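Local coordinates for protein triacylglycerol lipase (Rhizopus niveus, PDB 1LGY) that hydrolyses the ester bonds of triacylglycerols and their partial glycerides, with a strong preference for the 1 and 3 positions, releasing free fatty acids, at residues Ile52-Thr57 and Gly65-Ser70. Sequence-based numbering, arbitrary orientation.
Sequences IITTFT and GYVLRS
Val-67 O takes two backbone N-H groups from the facing strand: Ile-53 N at 2.8 Å and, more weakly, Thr-54 N at 3.4 Å. Ile-53 and Thr-54 thus both sit opposite Val-67, a classic beta bulge, with Ile-53 pulled out of the extended conformation (psi -41°). Beyond the bulge the antiparallel pairing runs regularly. Val-67 N bonds back to Thr-54 O, and Phe-56 and Gly-65 form a hydrogen-bonded pair through both their N and O atoms. Between these two hydrogen-bonded pairs lies the non-hydrogen-bonded pair Thr-55 and Tyr-66, where Thr-55 CA makes a CA-H...O contact with Gly-65 O, 3.3 Å from CA to O.

The Phe-56 ring, with CG between the backbone N and the carbonyl carbon (chi1 42°), folds over Gly-65. Its CE1 lies 3.6 Å from Gly-65 CA, and one ring face rests on Gly-65 C, which lies 3.8 Å above the plane and toward the rim. On the same face of the sheet, Thr-54 CG2 meets Val-67 CG2 at 3.9 Å. Ile-53, turned toward the partner strand by the bulge, lays CB against Val-67 CG1 and sends CD1 over a face of the Arg-69 guanidinium, whose NH1 is hydrogen-bonded to Gln-130. On the other face, Leu-68 CD1 reaches back to Ile-52 CG1 (3.9 Å), and Tyr-66 OH is hydrogen-bonded to Thr-26 OG1.

This hairpin ends the central sheet of the alpha/beta-hydrolase fold: strand 51-58 is outermost, strand 63-70 pairs onward with strand 75-81, and helix 110-133 covers Ile-53 and Phe-56.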
loop_
_atom_site.group_PDB
_atom_site.type_symbol
_atom_site.label_atom_id
_atom_site.label_comp_id
_atom_site.label_asym_id
_atom_site.label_seq_id
_atom_site.Cartn_x
_atom_site.Cartn_y
_atom_site.Cartn_z
ATOM N N ILE A 52 -2.109 17.946 -7.278
ATOM C CA ILE A 52 -3.093 16.861 -7.343
ATOM C C ILE A 52 -3.640 16.720 -8.770
ATOM O O ILE A 52 -4.335 17.598 -9.267
ATOM C CB ILE A 52 -4.313 17.089 -6.363
ATOM C CG1 ILE A 52 -3.874 16.819 -4.951
ATOM C CG2 ILE A 52 -5.480 16.123 -6.663
ATOM C CD1 ILE A 52 -5.046 16.721 -3.943
ATOM N N ILE A 53 -3.360 15.642 -9.484
ATOM C CA ILE A 53 -3.878 15.488 -10.842
ATOM C C ILE A 53 -5.348 15.059 -10.795
ATOM O O ILE A 53 -6.174 15.555 -11.554
ATOM C CB ILE A 53 -3.023 14.432 -11.618
ATOM C CG1 ILE A 53 -1.524 14.694 -11.512
ATOM C CG2 ILE A 53 -3.381 14.504 -13.097
ATOM C CD1 ILE A 53 -1.225 16.104 -11.958
ATOM N N THR A 54 -5.719 14.150 -9.884
ATOM C CA THR A 54 -7.097 13.724 -9.755
ATOM C C THR A 54 -7.369 13.162 -8.371
ATOM O O THR A 54 -6.436 12.828 -7.655
ATOM C CB THR A 54 -7.395 12.659 -10.827
ATOM O OG1 THR A 54 -8.754 12.911 -11.116
ATOM C CG2 THR A 54 -7.219 11.174 -10.431
ATOM N N THR A 55 -8.616 13.030 -7.938
ATOM C CA THR A 55 -8.953 12.213 -6.776
ATOM C C THR A 55 -10.128 11.397 -7.258
ATOM O O THR A 55 -10.820 11.859 -8.162
ATOM C CB THR A 55 -9.384 13.037 -5.579
ATOM O OG1 THR A 55 -10.640 13.606 -5.921
ATOM C CG2 THR A 55 -8.387 14.141 -5.219
ATOM N N PHE A 56 -10.388 10.188 -6.756
ATOM C CA PHE A 56 -11.557 9.403 -7.121
ATOM C C PHE A 56 -12.031 8.790 -5.808
ATOM O O PHE A 56 -11.241 8.432 -4.917
ATOM C CB PHE A 56 -11.248 8.267 -8.116
ATOM C CG PHE A 56 -9.973 7.492 -7.833
ATOM C CD1 PHE A 56 -9.945 6.436 -6.903
ATOM C CD2 PHE A 56 -8.784 7.898 -8.440
ATOM C CE1 PHE A 56 -8.735 5.812 -6.585
ATOM C CE2 PHE A 56 -7.579 7.261 -8.104
ATOM C CZ PHE A 56 -7.552 6.218 -7.174
ATOM N N THR A 57 -13.364 8.689 -5.727
ATOM C CA THR A 57 -14.005 8.164 -4.541
ATOM C C THR A 57 -15.003 7.091 -4.946
ATOM O O THR A 57 -15.749 7.273 -5.898
ATOM C CB THR A 57 -14.730 9.286 -3.855
ATOM O OG1 THR A 57 -13.754 10.246 -3.467
ATOM C CG2 THR A 57 -15.543 8.781 -2.691
ATOM N N GLY A 65 -8.785 7.648 -3.364
ATOM C CA GLY A 65 -7.405 7.663 -3.762
ATOM C C GLY A 65 -7.078 8.914 -4.522
ATOM O O GLY A 65 -7.954 9.740 -4.761
ATOM N N TYR A 66 -5.852 9.096 -4.950
ATOM C CA TYR A 66 -5.554 10.239 -5.783
ATOM C C TYR A 66 -4.308 10.106 -6.619
ATOM O O TYR A 66 -3.417 9.344 -6.270
ATOM C CB TYR A 66 -5.412 11.459 -4.934
ATOM C CG TYR A 66 -4.292 11.461 -3.911
ATOM C CD1 TYR A 66 -3.002 11.869 -4.269
ATOM C CD2 TYR A 66 -4.571 11.113 -2.590
ATOM C CE1 TYR A 66 -1.985 11.934 -3.309
ATOM C CE2 TYR A 66 -3.559 11.182 -1.620
ATOM C CZ TYR A 66 -2.284 11.589 -2.001
ATOM O OH TYR A 66 -1.276 11.609 -1.074
ATOM N N VAL A 67 -4.179 10.818 -7.740
ATOM C CA VAL A 67 -2.929 10.778 -8.507
ATOM C C VAL A 67 -2.274 12.128 -8.210
ATOM O O VAL A 67 -2.921 13.181 -8.191
ATOM C CB VAL A 67 -3.228 10.616 -10.015
ATOM C CG1 VAL A 67 -1.931 10.694 -10.781
ATOM C CG2 VAL A 67 -3.849 9.242 -10.310
ATOM N N LEU A 68 -0.984 12.119 -7.935
ATOM C CA LEU A 68 -0.328 13.363 -7.578
ATOM C C LEU A 68 0.953 13.460 -8.385
ATOM O O LEU A 68 1.594 12.427 -8.507
ATOM C CB LEU A 68 -0.065 13.292 -6.089
ATOM C CG LEU A 68 0.718 14.416 -5.433
ATOM C CD1 LEU A 68 -0.200 15.524 -4.988
ATOM C CD2 LEU A 68 1.413 13.882 -4.192
ATOM N N ARG A 69 1.354 14.565 -9.016
ATOM C CA ARG A 69 2.666 14.662 -9.667
ATOM C C ARG A 69 3.533 15.678 -8.926
ATOM O O ARG A 69 3.081 16.632 -8.290
ATOM C CB ARG A 69 2.492 15.085 -11.103
ATOM C CG ARG A 69 3.745 15.012 -11.937
ATOM C CD ARG A 69 3.464 15.700 -13.220
ATOM N NE ARG A 69 3.371 17.129 -13.006
ATOM C CZ ARG A 69 2.422 17.838 -13.591
ATOM N NH1 ARG A 69 1.528 17.305 -14.404
ATOM N NH2 ARG A 69 2.286 19.108 -13.286
ATOM N N SER A 70 4.838 15.459 -8.909
ATOM C CA SER A 70 5.803 16.308 -8.204
ATOM C C SER A 70 6.910 16.445 -9.215
ATOM O O SER A 70 7.648 15.479 -9.460
ATOM C CB SER A 70 6.420 15.654 -6.993
ATOM O OG SER A 70 7.569 16.357 -6.539
#